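Local coordinates for putative flagellar motor switch protein FliN (Thermotoga maritima, PDB 1O6A) that probably forms part of the flagellar motor switch complex, the C-ring, that sets the direction of flagellar rotation, at residues 58-69 with 79-90. Sequence-based numbering, arbitrary orientation. Where two conformers were deposited one is given.
Sequences ILVNGKLIARGE and VRITEIVSPKER
Strands 63-73 and 76-84 form an antiparallel beta hairpin with a classic beta bulge, at the edge of the sheet within this chain of the FliN C-terminal domain. T82 and E83 both face R67 at the bulge. R67 O takes two backbone donors, T82 N at 2.9 Å and E83 N at 3.1 Å. R67 N returns a bond to E83 O. Past the bulge, E69 and R80 bond through both backbone N-H groups. At the other end, V85 N bonds to I65 O.

Two salt bridges lie on the same face of the hairpin. R67 and E83 run side by side, and the guanidinium grips the carboxylate side-on. NH2 of R67 reaches the syn lone pair of E83 OE2 at 3.0 Å, while NE of R67 meets E83 OE1 from above the carboxylate plane. The two flat groups are turned 65° apart. E69 and R80 also lie side by side. R80 NH1 meets E69 OE2 at 3.0 Å, in the guanidinium plane but from above the carboxylate plane, and these flat groups are 83° apart. The rotation of E69 (chi1 61°) lays CG beside T82 CG2, while the extended chain beyond it carries OE2 to R80.

On the opposite face A66 CB packs on I84 CG1 at 3.7 Å. V79 and R80 pair with a strand of the second subunit, so the sheet continues across the dimer interface. I65 CD1 rests on CG and CD of R90, in the helix that S86 and E89 begin with a capping box. R90 NH1 bonds V37 O and M40 O of the second subunit. NE and NH2 of R90 both bond to V85 O of the same chain, each at 2.9 Å, and I84 CD1 lies 3.5 Å above the centre of the R90 guanidinium.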
loop_
_atom_site.group_PDB
_atom_site.type_symbol
_atom_site.label_atom_id
_atom_site.label_comp_id
_atom_site.label_asym_id
_atom_site.label_seq_id
_atom_site.Cartn_x
_atom_site.Cartn_y
_atom_site.Cartn_z
ATOM N N ILE A 58 -0.833 -6.865 -2.155
ATOM C CA ILE A 58 -1.241 -6.242 -3.405
ATOM C C ILE A 58 -2.743 -6.201 -3.435
ATOM O O ILE A 58 -3.375 -7.245 -3.393
ATOM C CB ILE A 58 -0.745 -7.073 -4.602
ATOM C CG1 ILE A 58 0.782 -7.207 -4.564
ATOM C CG2 ILE A 58 -1.209 -6.462 -5.911
ATOM C CD1 ILE A 58 1.270 -8.352 -5.371
ATOM N N LEU A 59 -3.295 -4.990 -3.408
ATOM C CA LEU A 59 -4.740 -4.777 -3.331
ATOM C C LEU A 59 -5.233 -4.184 -4.647
ATOM O O LEU A 59 -4.564 -3.334 -5.249
ATOM C CB LEU A 59 -5.087 -3.830 -2.192
ATOM C CG LEU A 59 -4.816 -4.425 -0.802
ATOM C CD1 LEU A 59 -3.361 -4.248 -0.407
ATOM C CD2 LEU A 59 -5.755 -3.827 0.216
ATOM N N VAL A 60 -6.424 -4.599 -5.050
ATOM C CA VAL A 60 -7.039 -4.085 -6.249
ATOM C C VAL A 60 -8.379 -3.551 -5.808
ATOM O O VAL A 60 -9.152 -4.273 -5.184
ATOM C CB VAL A 60 -7.121 -5.147 -7.362
ATOM C CG1 VAL A 60 -7.796 -4.545 -8.612
ATOM C CG2 VAL A 60 -5.746 -5.616 -7.735
ATOM N N ASN A 61 -8.627 -2.257 -6.067
ATOM C CA ASN A 61 -9.767 -1.555 -5.498
ATOM C C ASN A 61 -10.006 -1.941 -4.039
ATOM O O ASN A 61 -11.129 -2.223 -3.640
ATOM C CB ASN A 61 -11.029 -1.803 -6.337
ATOM C CG ASN A 61 -10.965 -1.186 -7.708
ATOM O OD1 ASN A 61 -10.032 -0.473 -8.057
ATOM N ND2 ASN A 61 -11.987 -1.459 -8.508
ATOM N N GLY A 62 -8.939 -1.987 -3.249
ATOM C CA GLY A 62 -9.062 -2.244 -1.817
ATOM C C GLY A 62 -9.183 -3.693 -1.387
ATOM O O GLY A 62 -9.305 -3.959 -0.211
ATOM N N LYS A 63 -9.159 -4.629 -2.331
ATOM C CA LYS A 63 -9.312 -6.061 -2.028
ATOM C C LYS A 63 -7.962 -6.754 -2.181
ATOM O O LYS A 63 -7.288 -6.563 -3.165
ATOM C CB LYS A 63 -10.311 -6.705 -3.010
ATOM C CG LYS A 63 -11.702 -6.083 -2.984
ATOM C CD LYS A 63 -12.482 -6.449 -1.729
ATOM C CE LYS A 63 -13.885 -5.774 -1.755
ATOM N NZ LYS A 63 -14.599 -5.850 -0.430
ATOM N N LEU A 64 -7.570 -7.549 -1.201
ATOM C CA LEU A 64 -6.313 -8.272 -1.254
ATOM C C LEU A 64 -6.449 -9.414 -2.232
ATOM O O LEU A 64 -7.261 -10.313 -2.028
ATOM C CB LEU A 64 -5.962 -8.811 0.127
ATOM C CG LEU A 64 -4.688 -9.624 0.202
ATOM C CD1 LEU A 64 -3.482 -8.735 0.019
ATOM C CD2 LEU A 64 -4.671 -10.377 1.533
ATOM N N ILE A 65 -5.725 -9.367 -3.341
ATOM C CA ILE A 65 -5.794 -10.504 -4.276
ATOM C C ILE A 65 -4.470 -11.234 -4.439
ATOM O O ILE A 65 -4.431 -12.335 -4.991
ATOM C CB ILE A 65 -6.323 -10.100 -5.640
ATOM C CG1 ILE A 65 -5.418 -9.111 -6.311
ATOM C CG2 ILE A 65 -7.779 -9.538 -5.593
ATOM C CD1 ILE A 65 -5.336 -9.391 -7.777
ATOM N N ALA A 66 -3.393 -10.631 -3.973
ATOM C CA ALA A 66 -2.061 -11.171 -4.203
ATOM C C ALA A 66 -1.055 -10.639 -3.199
ATOM O O ALA A 66 -1.326 -9.683 -2.463
ATOM C CB ALA A 66 -1.615 -10.857 -5.619
ATOM N N ARG A 67 0.078 -11.311 -3.127
ATOM C CA ARG A 67 1.233 -10.825 -2.355
ATOM C C ARG A 67 2.476 -11.015 -3.199
ATOM O O ARG A 67 2.445 -11.769 -4.204
ATOM C CB ARG A 67 1.315 -11.562 -1.014
ATOM C CG ARG A 67 0.074 -11.363 -0.127
ATOM C CD ARG A 67 0.280 -11.575 1.456
ATOM N NE ARG A 67 0.769 -12.907 1.682
ATOM C CZ ARG A 67 1.226 -13.349 2.849
ATOM N NH1 ARG A 67 1.224 -12.559 3.889
ATOM N NH2 ARG A 67 1.711 -14.580 2.949
ATOM N N GLY A 68 3.544 -10.300 -2.883
ATOM C CA GLY A 68 4.736 -10.400 -3.669
ATOM C C GLY A 68 5.979 -9.842 -3.046
ATOM O O GLY A 68 6.024 -9.483 -1.868
ATOM N N GLU A 69 7.012 -9.798 -3.856
ATOM C CA GLU A 69 8.316 -9.303 -3.435
ATOM C C GLU A 69 8.710 -8.087 -4.272
ATOM O O GLU A 69 8.373 -7.960 -5.442
ATOM C CB GLU A 69 9.361 -10.421 -3.497
ATOM C CG GLU A 69 9.585 -11.015 -4.865
ATOM C CD GLU A 69 10.563 -12.202 -4.878
ATOM O OE1 GLU A 69 11.301 -12.382 -3.878
ATOM O OE2 GLU A 69 10.603 -12.926 -5.896
ATOM N N VAL A 79 6.584 -4.933 -8.077
ATOM C CA VAL A 79 6.372 -6.130 -7.275
ATOM C C VAL A 79 6.269 -7.339 -8.222
ATOM O O VAL A 79 5.647 -7.258 -9.294
ATOM C CB VAL A 79 5.146 -5.914 -6.295
ATOM C CG1 VAL A 79 3.814 -5.778 -7.048
ATOM C CG2 VAL A 79 5.066 -7.005 -5.236
ATOM N N ARG A 80 6.923 -8.440 -7.858
ATOM C CA ARG A 80 6.782 -9.702 -8.548
ATOM C C ARG A 80 5.817 -10.518 -7.713
ATOM O O ARG A 80 6.025 -10.691 -6.497
ATOM C CB ARG A 80 8.120 -10.413 -8.627
ATOM C CG ARG A 80 8.038 -11.760 -9.368
ATOM C CD ARG A 80 9.316 -12.500 -9.276
ATOM N NE ARG A 80 10.358 -11.797 -10.016
ATOM C CZ ARG A 80 11.472 -11.331 -9.492
ATOM N NH1 ARG A 80 11.754 -11.482 -8.208
ATOM N NH2 ARG A 80 12.341 -10.718 -10.273
ATOM N N ILE A 81 4.757 -11.001 -8.344
ATOM C CA ILE A 81 3.731 -11.773 -7.644
ATOM C C ILE A 81 4.314 -13.123 -7.183
ATOM O O ILE A 81 4.852 -13.895 -7.991
ATOM C CB ILE A 81 2.498 -11.961 -8.566
ATOM C CG1 ILE A 81 1.746 -10.631 -8.686
ATOM C CG2 ILE A 81 1.576 -13.069 -8.071
ATOM C CD1 ILE A 81 0.728 -10.594 -9.795
ATOM N N THR A 82 4.172 -13.401 -5.894
ATOM C CA THR A 82 4.573 -14.672 -5.296
ATOM C C THR A 82 3.380 -15.509 -4.821
ATOM O O THR A 82 3.520 -16.691 -4.606
ATOM C CB THR A 82 5.527 -14.473 -4.152
ATOM O OG1 THR A 82 4.935 -13.665 -3.111
ATOM C CG2 THR A 82 6.799 -13.723 -4.605
ATOM N N GLU A 83 2.233 -14.881 -4.582
ATOM C CA GLU A 83 1.036 -15.568 -4.137
ATOM C C GLU A 83 -0.135 -14.866 -4.814
ATOM O O GLU A 83 -0.204 -13.650 -4.849
ATOM C CB GLU A 83 0.835 -15.500 -2.616
ATOM C CG GLU A 83 1.918 -16.155 -1.771
ATOM C CD GLU A 83 1.768 -15.828 -0.300
ATOM O OE1 GLU A 83 0.617 -15.651 0.167
ATOM O OE2 GLU A 83 2.801 -15.698 0.381
ATOM N N ILE A 84 -1.057 -15.612 -5.361
ATOM C CA ILE A 84 -2.256 -14.948 -5.926
ATOM C C ILE A 84 -3.467 -15.859 -5.883
ATOM O O ILE A 84 -3.325 -17.045 -5.984
ATOM C CB ILE A 84 -1.935 -14.422 -7.332
ATOM C CG1 ILE A 84 -3.039 -13.495 -7.848
ATOM C CG2 ILE A 84 -1.651 -15.596 -8.317
ATOM C CD1 ILE A 84 -2.605 -12.692 -9.050
ATOM N N VAL A 85 -4.669 -15.289 -5.713
ATOM C CA VAL A 85 -5.888 -16.089 -5.773
ATOM C C VAL A 85 -6.200 -16.433 -7.219
ATOM O O VAL A 85 -5.663 -15.818 -8.160
ATOM C CB VAL A 85 -7.066 -15.376 -5.111
ATOM C CG1 VAL A 85 -6.818 -15.089 -3.635
ATOM C CG2 VAL A 85 -7.406 -14.101 -5.827
ATOM N N SER A 86 -7.071 -17.414 -7.418
ATOM C CA SER A 86 -7.465 -17.816 -8.778
ATOM C C SER A 86 -8.165 -16.660 -9.513
ATOM O O SER A 86 -8.738 -15.765 -8.871
ATOM C CB SER A 86 -8.387 -19.027 -8.752
ATOM O OG SER A 86 -9.671 -18.646 -8.283
ATOM N N PRO A 87 -8.115 -16.658 -10.850
ATOM C CA PRO A 87 -8.815 -15.623 -11.617
ATOM C C PRO A 87 -10.303 -15.543 -11.279
ATOM O O PRO A 87 -10.822 -14.453 -11.207
ATOM C CB PRO A 87 -8.578 -16.035 -13.082
ATOM C CG PRO A 87 -7.330 -16.840 -13.030
ATOM C CD PRO A 87 -7.411 -17.599 -11.750
ATOM N N LYS A 88 -10.954 -16.666 -11.037
ATOM C CA LYS A 88 -12.336 -16.669 -10.582
ATOM C C LYS A 88 -12.492 -15.978 -9.225
ATOM O O LYS A 88 -13.420 -15.197 -9.031
ATOM C CB LYS A 88 -12.842 -18.100 -10.478
ATOM C CG LYS A 88 -14.331 -18.191 -10.217
ATOM C CD LYS A 88 -14.848 -19.624 -10.394
ATOM C CE LYS A 88 -15.949 -19.960 -9.374
ATOM N NZ LYS A 88 -15.389 -20.540 -8.117
ATOM N N GLU A 89 -11.578 -16.239 -8.286
ATOM C CA GLU A 89 -11.652 -15.579 -6.972
ATOM C C GLU A 89 -11.393 -14.081 -7.064
ATOM O O GLU A 89 -11.943 -13.305 -6.280
ATOM C CB GLU A 89 -10.709 -16.237 -5.972
ATOM C CG GLU A 89 -11.129 -17.675 -5.633
ATOM C CD GLU A 89 -10.099 -18.461 -4.814
ATOM O OE1 GLU A 89 -8.860 -18.314 -5.007
ATOM O OE2 GLU A 89 -10.535 -19.277 -3.972
ATOM N N ARG A 90 -10.585 -13.656 -8.033
ATOM C CA ARG A 90 -10.302 -12.228 -8.196
ATOM C C ARG A 90 -11.604 -11.512 -8.622
ATOM O O ARG A 90 -11.934 -10.433 -8.129
ATOM C CB ARG A 90 -9.220 -12.004 -9.266
ATOM C CG ARG A 90 -7.841 -12.482 -8.913
ATOM C CD ARG A 90 -6.857 -12.497 -10.066
ATOM N NE ARG A 90 -6.130 -13.760 -10.098
ATOM C CZ ARG A 90 -5.183 -14.075 -10.962
ATOM N NH1 ARG A 90 -4.822 -13.235 -11.936
ATOM N NH2 ARG A 90 -4.596 -15.265 -10.851
#